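Local coordinates for protein C alpha-dehydrogenase (Sphingobium sp. SYK-6, PDB 4YAG) that binds NADH and, as a short-chain dehydrogenase/reductase, probably carries out the NAD-dependent Calpha-alcohol oxidation that opens beta-aryl ether cleavage of lignin fragments, at residues A[20-25]-A[32-37]; A[24-29]-A[56-61]; A[40-45]-A[60-65]. One frame throughout, in Å; residues are numbered along the deposited sequence.

Contact 1: residues A[20-25]-A[32-37]. With NAI (1,4-dihydronicotinamide adenine dinucleotide), chain C.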
loop_
_atom_site.group_PDB
_atom_site.type_symbol
_atom_site.label_atom_id
_atom_site.label_comp_id
_atom_site.label_asym_id
_atom_site.label_seq_id
_atom_site.Cartn_x
_atom_site.Cartn_y
_atom_site.Cartn_z
ATOM N N GLY A 20 11.450 21.369 -8.316
ATOM C CA GLY A 20 11.622 22.337 -7.242
ATOM C C GLY A 20 12.676 21.855 -6.251
ATOM O O GLY A 20 13.526 22.631 -5.804
ATOM N N ILE A 21 12.615 20.580 -5.900
ATOM C CA ILE A 21 13.627 19.957 -5.043
ATOM C C ILE A 21 15.011 20.031 -5.714
ATOM O O ILE A 21 16.007 20.405 -5.100
ATOM C CB ILE A 21 13.253 18.509 -4.706
ATOM C CG1 ILE A 21 11.993 18.469 -3.826
ATOM C CG2 ILE A 21 14.398 17.802 -4.016
ATOM C CD1 ILE A 21 11.408 17.080 -3.621
ATOM N N ALA A 22 15.059 19.720 -7.006
ATOM C CA ALA A 22 16.305 19.772 -7.744
ATOM C C ALA A 22 16.945 21.154 -7.651
ATOM O O ALA A 22 18.134 21.286 -7.364
ATOM C CB ALA A 22 16.067 19.417 -9.185
ATOM N N GLN A 23 16.160 22.193 -7.906
ATOM C CA GLN A 23 16.685 23.543 -7.872
ATOM C C GLN A 23 17.261 23.894 -6.509
ATOM O O GLN A 23 18.313 24.511 -6.411
ATOM C CB GLN A 23 15.595 24.553 -8.213
ATOM C CG GLN A 23 15.172 24.566 -9.661
ATOM C CD GLN A 23 13.884 25.342 -9.840
ATOM O OE1 GLN A 23 12.784 24.758 -9.913
ATOM N NE2 GLN A 23 13.989 26.641 -9.846
ATOM N N ARG A 24 16.554 23.529 -5.451
ATOM C CA ARG A 24 17.030 23.896 -4.121
ATOM C C ARG A 24 18.192 23.019 -3.643
ATOM O O ARG A 24 19.075 23.511 -2.945
ATOM C CB ARG A 24 15.869 23.919 -3.123
ATOM C CG ARG A 24 14.744 24.883 -3.525
ATOM C CD ARG A 24 15.249 26.255 -3.958
ATOM N NE ARG A 24 16.059 26.854 -2.913
ATOM C CZ ARG A 24 16.976 27.800 -3.098
ATOM N NH1 ARG A 24 17.232 28.289 -4.308
ATOM N NH2 ARG A 24 17.653 28.252 -2.053
ATOM N N LEU A 25 18.225 21.746 -4.021
ATOM C CA LEU A 25 19.404 20.946 -3.712
ATOM C C LEU A 25 20.654 21.479 -4.438
ATOM O O LEU A 25 21.712 21.574 -3.828
ATOM C CB LEU A 25 19.171 19.462 -4.009
ATOM C CG LEU A 25 18.154 18.750 -3.115
ATOM C CD1 LEU A 25 17.999 17.289 -3.528
ATOM C CD2 LEU A 25 18.561 18.834 -1.637
ATOM N N LEU A 32 23.241 16.872 -9.499
ATOM C CA LEU A 32 21.941 16.248 -9.734
ATOM C C LEU A 32 21.941 15.201 -10.831
ATOM O O LEU A 32 22.566 15.375 -11.874
ATOM C CB LEU A 32 20.912 17.299 -10.140
ATOM C CG LEU A 32 20.728 18.496 -9.214
ATOM C CD1 LEU A 32 19.785 19.482 -9.889
ATOM C CD2 LEU A 32 20.226 18.048 -7.861
ATOM N N VAL A 33 21.163 14.142 -10.603
ATOM C CA VAL A 33 20.738 13.255 -11.661
ATOM C C VAL A 33 19.223 13.279 -11.652
ATOM O O VAL A 33 18.593 12.919 -10.639
ATOM C CB VAL A 33 21.250 11.821 -11.456
ATOM C CG1 VAL A 33 20.689 10.883 -12.506
ATOM C CG2 VAL A 33 22.738 11.807 -11.477
ATOM N N LEU A 34 18.647 13.749 -12.753
ATOM C CA LEU A 34 17.196 13.810 -12.903
ATOM C C LEU A 34 16.753 12.623 -13.751
ATOM O O LEU A 34 17.202 12.450 -14.880
ATOM C CB LEU A 34 16.768 15.121 -13.559
ATOM C CG LEU A 34 17.352 16.387 -12.947
ATOM C CD1 LEU A 34 16.844 17.606 -13.680
ATOM C CD2 LEU A 34 17.049 16.501 -11.476
ATOM N N ALA A 35 15.879 11.792 -13.185
ATOM C CA ALA A 35 15.389 10.601 -13.844
ATOM C C ALA A 35 13.890 10.796 -14.090
ATOM O O ALA A 35 13.138 11.140 -13.192
ATOM C CB ALA A 35 15.639 9.361 -12.984
ATOM N N ASP A 36 13.464 10.602 -15.321
ATOM C CA ASP A 36 12.083 10.929 -15.696
ATOM C C ASP A 36 11.693 10.131 -16.925
ATOM O O ASP A 36 12.529 9.848 -17.799
ATOM C CB ASP A 36 11.995 12.433 -15.976
ATOM C CG ASP A 36 10.607 13.006 -15.783
ATOM O OD1 ASP A 36 9.724 12.720 -16.622
ATOM O OD2 ASP A 36 10.414 13.763 -14.792
ATOM N N ILE A 37 10.408 9.840 -17.048
ATOM C CA ILE A 37 9.918 9.078 -18.177
ATOM C C ILE A 37 9.652 9.973 -19.404
ATOM O O ILE A 37 9.507 9.481 -20.518
ATOM C CB ILE A 37 8.632 8.279 -17.767
ATOM C CG1 ILE A 37 8.398 7.095 -18.705
ATOM C CG2 ILE A 37 7.421 9.186 -17.722
ATOM C CD1 ILE A 37 7.294 6.177 -18.207
HETATM P PA NAI C . 4.655 16.343 -12.266
HETATM O O1A NAI C . 3.921 15.520 -13.288
HETATM O O2A NAI C . 4.842 17.815 -12.576
HETATM O O5B NAI C . 6.064 15.712 -11.968
HETATM C C5B NAI C . 6.207 14.321 -11.939
HETATM C C4B NAI C . 7.248 13.927 -12.909
HETATM O O4B NAI C . 7.407 12.486 -12.696
HETATM C C3B NAI C . 6.948 14.155 -14.324
HETATM O O3B NAI C . 8.003 14.870 -14.999
HETATM C C2B NAI C . 6.723 12.832 -14.872
HETATM O O2B NAI C . 7.058 12.712 -16.263
HETATM C C1B NAI C . 7.493 11.932 -14.014
HETATM N N9A NAI C . 7.025 10.571 -14.027
HETATM C C8A NAI C . 5.724 10.112 -14.012
HETATM N N7A NAI C . 5.705 8.774 -14.088
HETATM C C5A NAI C . 6.996 8.318 -14.141
HETATM C C6A NAI C . 7.617 7.070 -14.228
HETATM N N6A NAI C . 6.837 5.912 -14.351
HETATM N N1A NAI C . 8.972 6.984 -14.257
HETATM C C2A NAI C . 9.727 8.106 -14.202
HETATM N N3A NAI C . 9.183 9.330 -14.121
HETATM C C4A NAI C . 7.838 9.464 -14.097
HETATM O O3 NAI C . 3.772 16.188 -10.958
HETATM P PN NAI C . 4.121 16.442 -9.405
HETATM O O1N NAI C . 5.380 17.276 -9.211
HETATM O O2N NAI C . 2.873 17.069 -8.834
HETATM O O5D NAI C . 4.341 14.955 -8.834
HETATM C C5D NAI C . 5.417 14.631 -7.950
HETATM C C4D NAI C . 4.909 13.811 -6.821
HETATM O O4D NAI C . 4.114 14.686 -5.939
HETATM C C3D NAI C . 4.030 12.706 -7.213
HETATM O O3D NAI C . 4.423 11.517 -6.497
HETATM C C2D NAI C . 2.683 13.118 -6.827
HETATM O O2D NAI C . 1.851 11.984 -6.555
HETATM C C1D NAI C . 2.891 13.915 -5.632
HETATM N N1N NAI C . 1.914 14.850 -5.213
HETATM C C2N NAI C . 1.613 15.999 -5.906
HETATM C C3N NAI C . 0.664 16.873 -5.404
HETATM C C7N NAI C . 0.320 18.127 -6.132
HETATM O O7N NAI C . -0.631 18.858 -5.780
HETATM N N7N NAI C . 1.198 18.525 -7.230
HETATM C C4N NAI C . 0.010 16.627 -4.208
HETATM C C5N NAI C . 0.364 15.496 -3.497
HETATM C C6N NAI C . 1.308 14.631 -3.988
#
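Asp36 OD1 is gripped by two donors: the ribose hydroxyl O2B of the NADH, at 2.7 Å, and the backbone N of Arg38 in the following turn. The second carboxylate oxygen takes the neighbouring hydroxyl, with Asp36 OD2 and O3B of the cofactor also 2.7 Å apart, and has a weak further donor in Ala14 N. CG stands anti to the backbone N (chi1 -155°), and this torsion carries the carboxylate off the strand end to the ribose, both oxygens facing the diol. Next door, Ile37 lies against one face of the adenine, where its CG2 is 3.7 Å from C4A of the cofactor.

Upstream, the same strand packs apolarly on helix 16-27. The local axes of 20-25 and 32-36 are 9.8 Å apart and run antiparallel at 173°, as expected in the beta-alpha-beta unit of a Rossmann fold, where the helix turns back across the sheet before the second strand. Ala22 is shared: its CB meets Leu32 CD1 at 3.8 Å and Leu34 CD2 at the same 3.8 Å, so two leucines of one strand face share a single methyl. Leu32 CD1 also comes within 3.5 Å of the carbonyl, Ala22 O. One turn on, Leu25 CB rests more loosely on Leu32 CD2 at 4.2 Å.

A carboxylate closing on both ribose hydroxyls at the end of the second strand is the familiar arrangement of NAD-dependent Rossmann enzymes; its negative charge would probably disfavour a phosphate at O2B, consistent with the bound NADH.

Contact 2: residues A[24-29]-A[56-61]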
loop_
_atom_site.group_PDB
_atom_site.type_symbol
_atom_site.label_atom_id
_atom_site.label_comp_id
_atom_site.label_asym_id
_atom_site.label_seq_id
_atom_site.Cartn_x
_atom_site.Cartn_y
_atom_site.Cartn_z
ATOM N N ARG A 24 16.554 23.529 -5.451
ATOM C CA ARG A 24 17.030 23.896 -4.121
ATOM C C ARG A 24 18.192 23.019 -3.643
ATOM O O ARG A 24 19.075 23.511 -2.945
ATOM C CB ARG A 24 15.869 23.919 -3.123
ATOM C CG ARG A 24 14.744 24.883 -3.525
ATOM C CD ARG A 24 15.249 26.255 -3.958
ATOM N NE ARG A 24 16.059 26.854 -2.913
ATOM C CZ ARG A 24 16.976 27.800 -3.098
ATOM N NH1 ARG A 24 17.232 28.289 -4.308
ATOM N NH2 ARG A 24 17.653 28.252 -2.053
ATOM N N LEU A 25 18.225 21.746 -4.021
ATOM C CA LEU A 25 19.404 20.946 -3.712
ATOM C C LEU A 25 20.654 21.479 -4.438
ATOM O O LEU A 25 21.712 21.574 -3.828
ATOM C CB LEU A 25 19.171 19.462 -4.009
ATOM C CG LEU A 25 18.154 18.750 -3.115
ATOM C CD1 LEU A 25 17.999 17.289 -3.528
ATOM C CD2 LEU A 25 18.561 18.834 -1.637
ATOM N N LEU A 26 20.531 21.823 -5.723
ATOM C CA LEU A 26 21.639 22.411 -6.456
ATOM C C LEU A 26 22.100 23.698 -5.765
ATOM O O LEU A 26 23.313 23.949 -5.614
ATOM C CB LEU A 26 21.235 22.702 -7.908
ATOM C CG LEU A 26 22.371 23.235 -8.791
ATOM C CD1 LEU A 26 23.173 22.083 -9.342
ATOM C CD2 LEU A 26 21.819 24.079 -9.918
ATOM N N ALA A 27 21.141 24.541 -5.373
ATOM C CA ALA A 27 21.454 25.792 -4.689
ATOM C C ALA A 27 22.245 25.565 -3.411
ATOM O O ALA A 27 23.065 26.399 -3.019
ATOM C CB ALA A 27 20.181 26.579 -4.378
ATOM N N ASN A 28 21.998 24.433 -2.772
ATOM C CA ASN A 28 22.720 24.043 -1.571
ATOM C C ASN A 28 23.939 23.142 -1.829
ATOM O O ASN A 28 24.438 22.513 -0.897
ATOM C CB ASN A 28 21.758 23.372 -0.599
ATOM C CG ASN A 28 20.871 24.362 0.105
ATOM O OD1 ASN A 28 21.220 24.863 1.181
ATOM N ND2 ASN A 28 19.731 24.678 -0.494
ATOM N N GLY A 29 24.417 23.103 -3.077
ATOM C CA GLY A 29 25.703 22.484 -3.379
ATOM C C GLY A 29 25.702 21.058 -3.901
ATOM O O GLY A 29 26.782 20.478 -4.095
ATOM N N ARG A 56 26.802 21.490 -16.142
ATOM C CA ARG A 56 27.802 20.466 -15.826
ATOM C C ARG A 56 27.453 19.696 -14.562
ATOM O O ARG A 56 28.008 18.628 -14.305
ATOM C CB ARG A 56 29.167 21.097 -15.643
ATOM C CG ARG A 56 29.236 21.982 -14.429
ATOM C CD ARG A 56 30.441 22.871 -14.459
ATOM N NE ARG A 56 30.425 23.774 -13.315
ATOM C CZ ARG A 56 29.669 24.864 -13.234
ATOM N NH1 ARG A 56 28.875 25.203 -14.241
ATOM N NH2 ARG A 56 29.720 25.624 -12.146
ATOM N N ASN A 57 26.551 20.246 -13.762
ATOM C CA ASN A 57 26.211 19.624 -12.484
ATOM C C ASN A 57 24.860 18.924 -12.503
ATOM O O ASN A 57 24.335 18.575 -11.452
ATOM C CB ASN A 57 26.277 20.677 -11.377
ATOM C CG ASN A 57 27.697 21.058 -11.060
ATOM O OD1 ASN A 57 28.563 20.188 -10.965
ATOM N ND2 ASN A 57 27.963 22.359 -10.952
ATOM N N VAL A 58 24.327 18.706 -13.705
ATOM C CA VAL A 58 23.024 18.088 -13.893
ATOM C C VAL A 58 23.106 17.071 -15.025
ATOM O O VAL A 58 23.482 17.402 -16.153
ATOM C CB VAL A 58 21.945 19.117 -14.233
ATOM C CG1 VAL A 58 20.581 18.408 -14.341
ATOM C CG2 VAL A 58 21.900 20.204 -13.168
ATOM N N HIS A 59 22.805 15.818 -14.688
ATOM C CA HIS A 59 22.759 14.744 -15.671
ATOM C C HIS A 59 21.322 14.243 -15.744
ATOM O O HIS A 59 20.657 14.167 -14.723
ATOM C CB HIS A 59 23.677 13.601 -15.243
ATOM C CG HIS A 59 23.692 12.435 -16.179
ATOM N ND1 HIS A 59 24.070 12.543 -17.503
ATOM C CD2 HIS A 59 23.416 11.124 -15.983
ATOM C CE1 HIS A 59 24.009 11.357 -18.078
ATOM N NE2 HIS A 59 23.613 10.473 -17.176
ATOM N N THR A 60 20.847 13.901 -16.937
ATOM C CA THR A 60 19.486 13.418 -17.100
ATOM C C THR A 60 19.490 11.975 -17.577
ATOM O O THR A 60 20.326 11.573 -18.375
ATOM C CB THR A 60 18.691 14.265 -18.097
ATOM O OG1 THR A 60 19.395 14.316 -19.330
ATOM C CG2 THR A 60 18.518 15.682 -17.551
ATOM N N ILE A 61 18.522 11.221 -17.077
ATOM C CA ILE A 61 18.315 9.842 -17.489
ATOM C C ILE A 61 16.833 9.630 -17.719
ATOM O O ILE A 61 16.011 9.901 -16.824
ATOM C CB ILE A 61 18.773 8.826 -16.412
ATOM C CG1 ILE A 61 20.263 8.972 -16.117
ATOM C CG2 ILE A 61 18.485 7.391 -16.865
ATOM C CD1 ILE A 61 20.750 8.086 -14.990
#
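Asn57, whose CB touches Leu26, sets its amide nitrogen ND2 over one face of the Arg56 guanidinium, 3.5 Å above that plane and displaced toward its rim. On the helix, one face of the Arg24 guanidinium has Ala27 CB 3.3 Å above it, again off-centre, and Arg24 NE forms a salt bridge with Asp236 on helix 231-244. The turn of the Asn57 amide is fixed by partners beyond the two segments: OD1 is bonded to Arg31 NE and ND2 to Gln54 OE1.

Between the segments, Leu26 does the touching. With CG anti to the backbone N (chi1 -176°), it sends CD1 to the Asn57-Val58 link, 4.0 Å from Asn57 CB. The two side chains cross at about a right angle. The same methyl grazes Val58 CG2 at 4.4 Å, and the total buried area is only 82 Å².

Just beyond, the helix stops. Asn28 ND2 donates to Arg24 O at 2.8 Å in an almost straight bond (179°), while Asn28 N reaches the same oxygen from the opposite face of its plane. Gly29, with positive phi, is the C-prime residue of a Schellman motif, closed by Gly29 N to Leu26 O and Ala30 N to Leu25 O.

The helix terminus therefore reaches past strand 31-36 to the edge strand through methyl and methylene groups alone, while the Asn57 amide is satisfied by Arg31 and Gln54, and Arg24 O by Asn28.

Contact 3: residues A[40-45]-A[60-65]. With NAI (1,4-dihydronicotinamide adenine dinucleotide), chain C.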
loop_
_atom_site.group_PDB
_atom_site.type_symbol
_atom_site.label_atom_id
_atom_site.label_comp_id
_atom_site.label_asym_id
_atom_site.label_seq_id
_atom_site.Cartn_x
_atom_site.Cartn_y
_atom_site.Cartn_z
ATOM N N ASP A 40 10.736 15.128 -23.092
ATOM C CA ASP A 40 10.540 16.568 -23.266
ATOM C C ASP A 40 10.725 17.336 -21.948
ATOM O O ASP A 40 11.302 18.435 -21.945
ATOM C CB ASP A 40 9.207 16.902 -23.955
ATOM C CG ASP A 40 7.991 16.349 -23.233
ATOM O OD1 ASP A 40 8.120 15.426 -22.409
ATOM O OD2 ASP A 40 6.878 16.835 -23.516
ATOM N N HIS A 41 10.272 16.750 -20.841
ATOM C CA HIS A 41 10.527 17.334 -19.531
ATOM C C HIS A 41 12.034 17.382 -19.256
ATOM O O HIS A 41 12.546 18.397 -18.782
ATOM C CB HIS A 41 9.808 16.564 -18.406
ATOM C CG HIS A 41 8.325 16.711 -18.433
ATOM N ND1 HIS A 41 7.506 16.149 -17.454
ATOM C CD2 HIS A 41 7.479 17.345 -19.269
ATOM C CE1 HIS A 41 6.268 16.444 -17.692
ATOM N NE2 HIS A 41 6.199 17.165 -18.811
ATOM N N LEU A 42 12.741 16.288 -19.531
ATOM C CA LEU A 42 14.191 16.248 -19.299
ATOM C C LEU A 42 14.891 17.318 -20.129
ATOM O O LEU A 42 15.816 17.975 -19.631
ATOM C CB LEU A 42 14.779 14.879 -19.641
ATOM C CG LEU A 42 14.375 13.747 -18.691
ATOM C CD1 LEU A 42 14.765 12.396 -19.245
ATOM C CD2 LEU A 42 14.992 13.919 -17.326
ATOM N N ASP A 43 14.482 17.486 -21.381
ATOM C CA ASP A 43 15.119 18.478 -22.246
ATOM C C ASP A 43 14.898 19.902 -21.717
ATOM O O ASP A 43 15.809 20.748 -21.745
ATOM C CB ASP A 43 14.601 18.368 -23.677
ATOM C CG ASP A 43 15.031 17.082 -24.372
ATOM O OD1 ASP A 43 15.970 16.404 -23.892
ATOM O OD2 ASP A 43 14.420 16.766 -25.416
ATOM N N GLU A 44 13.694 20.163 -21.225
ATOM C CA GLU A 44 13.361 21.469 -20.668
ATOM C C GLU A 44 14.169 21.741 -19.411
ATOM O O GLU A 44 14.610 22.872 -19.208
ATOM C CB GLU A 44 11.870 21.542 -20.332
ATOM C CG GLU A 44 10.971 21.583 -21.547
ATOM C CD GLU A 44 9.531 21.242 -21.223
ATOM O OE1 GLU A 44 9.208 21.036 -20.033
ATOM O OE2 GLU A 44 8.726 21.158 -22.168
ATOM N N ALA A 45 14.323 20.729 -18.562
ATOM C CA ALA A 45 15.109 20.878 -17.345
ATOM C C ALA A 45 16.568 21.134 -17.699
ATOM O O ALA A 45 17.230 21.950 -17.066
ATOM C CB ALA A 45 14.984 19.642 -16.486
ATOM N N THR A 60 20.847 13.901 -16.937
ATOM C CA THR A 60 19.486 13.418 -17.100
ATOM C C THR A 60 19.490 11.975 -17.577
ATOM O O THR A 60 20.326 11.573 -18.375
ATOM C CB THR A 60 18.691 14.265 -18.097
ATOM O OG1 THR A 60 19.395 14.316 -19.330
ATOM C CG2 THR A 60 18.518 15.682 -17.551
ATOM N N ILE A 61 18.522 11.221 -17.077
ATOM C CA ILE A 61 18.315 9.842 -17.489
ATOM C C ILE A 61 16.833 9.630 -17.719
ATOM O O ILE A 61 16.011 9.901 -16.824
ATOM C CB ILE A 61 18.773 8.826 -16.412
ATOM C CG1 ILE A 61 20.263 8.972 -16.117
ATOM C CG2 ILE A 61 18.485 7.391 -16.865
ATOM C CD1 ILE A 61 20.750 8.086 -14.990
ATOM N N ARG A 62 16.505 9.124 -18.895
ATOM C CA ARG A 62 15.128 8.760 -19.211
ATOM C C ARG A 62 14.875 7.325 -18.740
ATOM O O ARG A 62 15.574 6.382 -19.175
ATOM C CB ARG A 62 14.874 8.882 -20.703
ATOM C CG ARG A 62 13.428 8.566 -21.073
ATOM C CD ARG A 62 13.148 8.807 -22.517
ATOM N NE ARG A 62 11.808 8.356 -22.884
ATOM C CZ ARG A 62 11.525 7.161 -23.401
ATOM N NH1 ARG A 62 12.484 6.267 -23.631
ATOM N NH2 ARG A 62 10.267 6.862 -23.696
ATOM N N LEU A 63 13.864 7.149 -17.892
ATOM C CA LEU A 63 13.531 5.824 -17.398
ATOM C C LEU A 63 12.125 5.814 -16.838
ATOM O O LEU A 63 11.529 6.854 -16.605
ATOM C CB LEU A 63 14.519 5.346 -16.330
ATOM C CG LEU A 63 14.735 6.188 -15.086
ATOM C CD1 LEU A 63 13.563 6.141 -14.113
ATOM C CD2 LEU A 63 16.007 5.726 -14.352
ATOM N N ASP A 64 11.607 4.602 -16.684
ATOM C CA ASP A 64 10.352 4.311 -15.986
ATOM C C ASP A 64 10.712 3.692 -14.630
ATOM O O ASP A 64 11.353 2.635 -14.598
ATOM C CB ASP A 64 9.581 3.311 -16.841
ATOM C CG ASP A 64 8.281 2.828 -16.213
ATOM O OD1 ASP A 64 7.917 3.227 -15.095
ATOM O OD2 ASP A 64 7.608 2.026 -16.901
ATOM N N VAL A 65 10.316 4.330 -13.527
ATOM C CA VAL A 65 10.673 3.859 -12.175
ATOM C C VAL A 65 10.110 2.477 -11.865
ATOM O O VAL A 65 10.573 1.812 -10.931
ATOM C CB VAL A 65 10.233 4.840 -11.061
ATOM C CG1 VAL A 65 10.993 6.163 -11.188
ATOM C CG2 VAL A 65 8.723 5.067 -11.086
HETATM P PA NAI C . 4.655 16.343 -12.266
HETATM O O1A NAI C . 3.921 15.520 -13.288
HETATM O O2A NAI C . 4.842 17.815 -12.576
HETATM O O5B NAI C . 6.064 15.712 -11.968
HETATM C C5B NAI C . 6.207 14.321 -11.939
HETATM C C4B NAI C . 7.248 13.927 -12.909
HETATM O O4B NAI C . 7.407 12.486 -12.696
HETATM C C3B NAI C . 6.948 14.155 -14.324
HETATM O O3B NAI C . 8.003 14.870 -14.999
HETATM C C2B NAI C . 6.723 12.832 -14.872
HETATM O O2B NAI C . 7.058 12.712 -16.263
HETATM C C1B NAI C . 7.493 11.932 -14.014
HETATM N N9A NAI C . 7.025 10.571 -14.027
HETATM C C8A NAI C . 5.724 10.112 -14.012
HETATM N N7A NAI C . 5.705 8.774 -14.088
HETATM C C5A NAI C . 6.996 8.318 -14.141
HETATM C C6A NAI C . 7.617 7.070 -14.228
HETATM N N6A NAI C . 6.837 5.912 -14.351
HETATM N N1A NAI C . 8.972 6.984 -14.257
HETATM C C2A NAI C . 9.727 8.106 -14.202
HETATM N N3A NAI C . 9.183 9.330 -14.121
HETATM C C4A NAI C . 7.838 9.464 -14.097
HETATM O O3 NAI C . 3.772 16.188 -10.958
HETATM P PN NAI C . 4.121 16.442 -9.405
HETATM O O1N NAI C . 5.380 17.276 -9.211
HETATM O O2N NAI C . 2.873 17.069 -8.834
HETATM O O5D NAI C . 4.341 14.955 -8.834
HETATM C C5D NAI C . 5.417 14.631 -7.950
HETATM C C4D NAI C . 4.909 13.811 -6.821
HETATM O O4D NAI C . 4.114 14.686 -5.939
HETATM C C3D NAI C . 4.030 12.706 -7.213
HETATM O O3D NAI C . 4.423 11.517 -6.497
HETATM C C2D NAI C . 2.683 13.118 -6.827
HETATM O O2D NAI C . 1.851 11.984 -6.555
HETATM C C1D NAI C . 2.891 13.915 -5.632
HETATM N N1N NAI C . 1.914 14.850 -5.213
HETATM C C2N NAI C . 1.613 15.999 -5.906
HETATM C C3N NAI C . 0.664 16.873 -5.404
HETATM C C7N NAI C . 0.320 18.127 -6.132
HETATM O O7N NAI C . -0.631 18.858 -5.780
HETATM N N7N NAI C . 1.198 18.525 -7.230
HETATM C C4N NAI C . 0.010 16.627 -4.208
HETATM C C5N NAI C . 0.364 15.496 -3.497
HETATM C C6N NAI C . 1.308 14.631 -3.988
#
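Leu42 directs its CB from helix 39-51 at strand 58-62; chi1 of -69° aims CG at the strand, and the fork there sets its methyls on Thr60, Ile61 and Arg62. CD2 settles on Thr60, 3.8 Å from its CB and nearly as close to CG2; the two side chains slide past each other in opposite directions. CD1 takes the other branch, meeting Ile61 O at 3.7 Å and, at the same 3.7 Å, Arg62 CA, with the first methylene of the arginine close by. Leu42 also touches Asp36 on the adjacent strand, which ties this packing to the cofactor site.

The local axes of 40-45 and 60-62 pass 9.0 Å apart and nearly antiparallel: helix 39-51 is the return leg between parallel strands 31-36 and 58-62, a beta-alpha-beta unit at the edge of the Rossmann-type sheet of the short-chain dehydrogenases.

Both segments reach the NADH. His41 ND1 donates to ribose O3B of the cofactor at 2.8 Å and 162°, with the hydroxyl at the ring edge, near its plane. On the other side of the imidazole, NE2 is bonded to Glu197 OE1, which may favour protonation of the ring; together the bonds at ND1 and NE2 fix its rotation. With a leucine in place of His41, O3B would probably lose this donor and the Glu197 carboxylate its ring partner.

At the far end of the adenine, the amino nitrogen N6A donates to Asp64 OD1 at 3.0 Å and 163°. The backbone N-H of Val65 donates to N1A of the same ring at 3.1 Å. Asp64 has second partners, Ser66 OG at OD1 and a salt bridge from OD2 to Arg205.

In the fold
Contacts 1 and 2 start from the same helix, 16-27, and their centres lie about 7 Å apart; strand pairing joins them directly, Leu32 N lying 2.8 Å from Asn57 O in a probable hydrogen bond. Contact 3 follows, its centre about 10 Å from that of contact 1, and a probable bond from Leu63 N to Asp36 O (3.0 Å) extends the pairing one step past strand 58-62, on the cofactor side. There contacts 1 and 3 converge: Asp36 and His41 both hold O3B of the NADH. Contacts 2 and 3 share Thr60 and Ile61, their centres about 14 Å apart; contact 2 is remote, Val58 and the NADH about 13 Å apart at their nearest atoms.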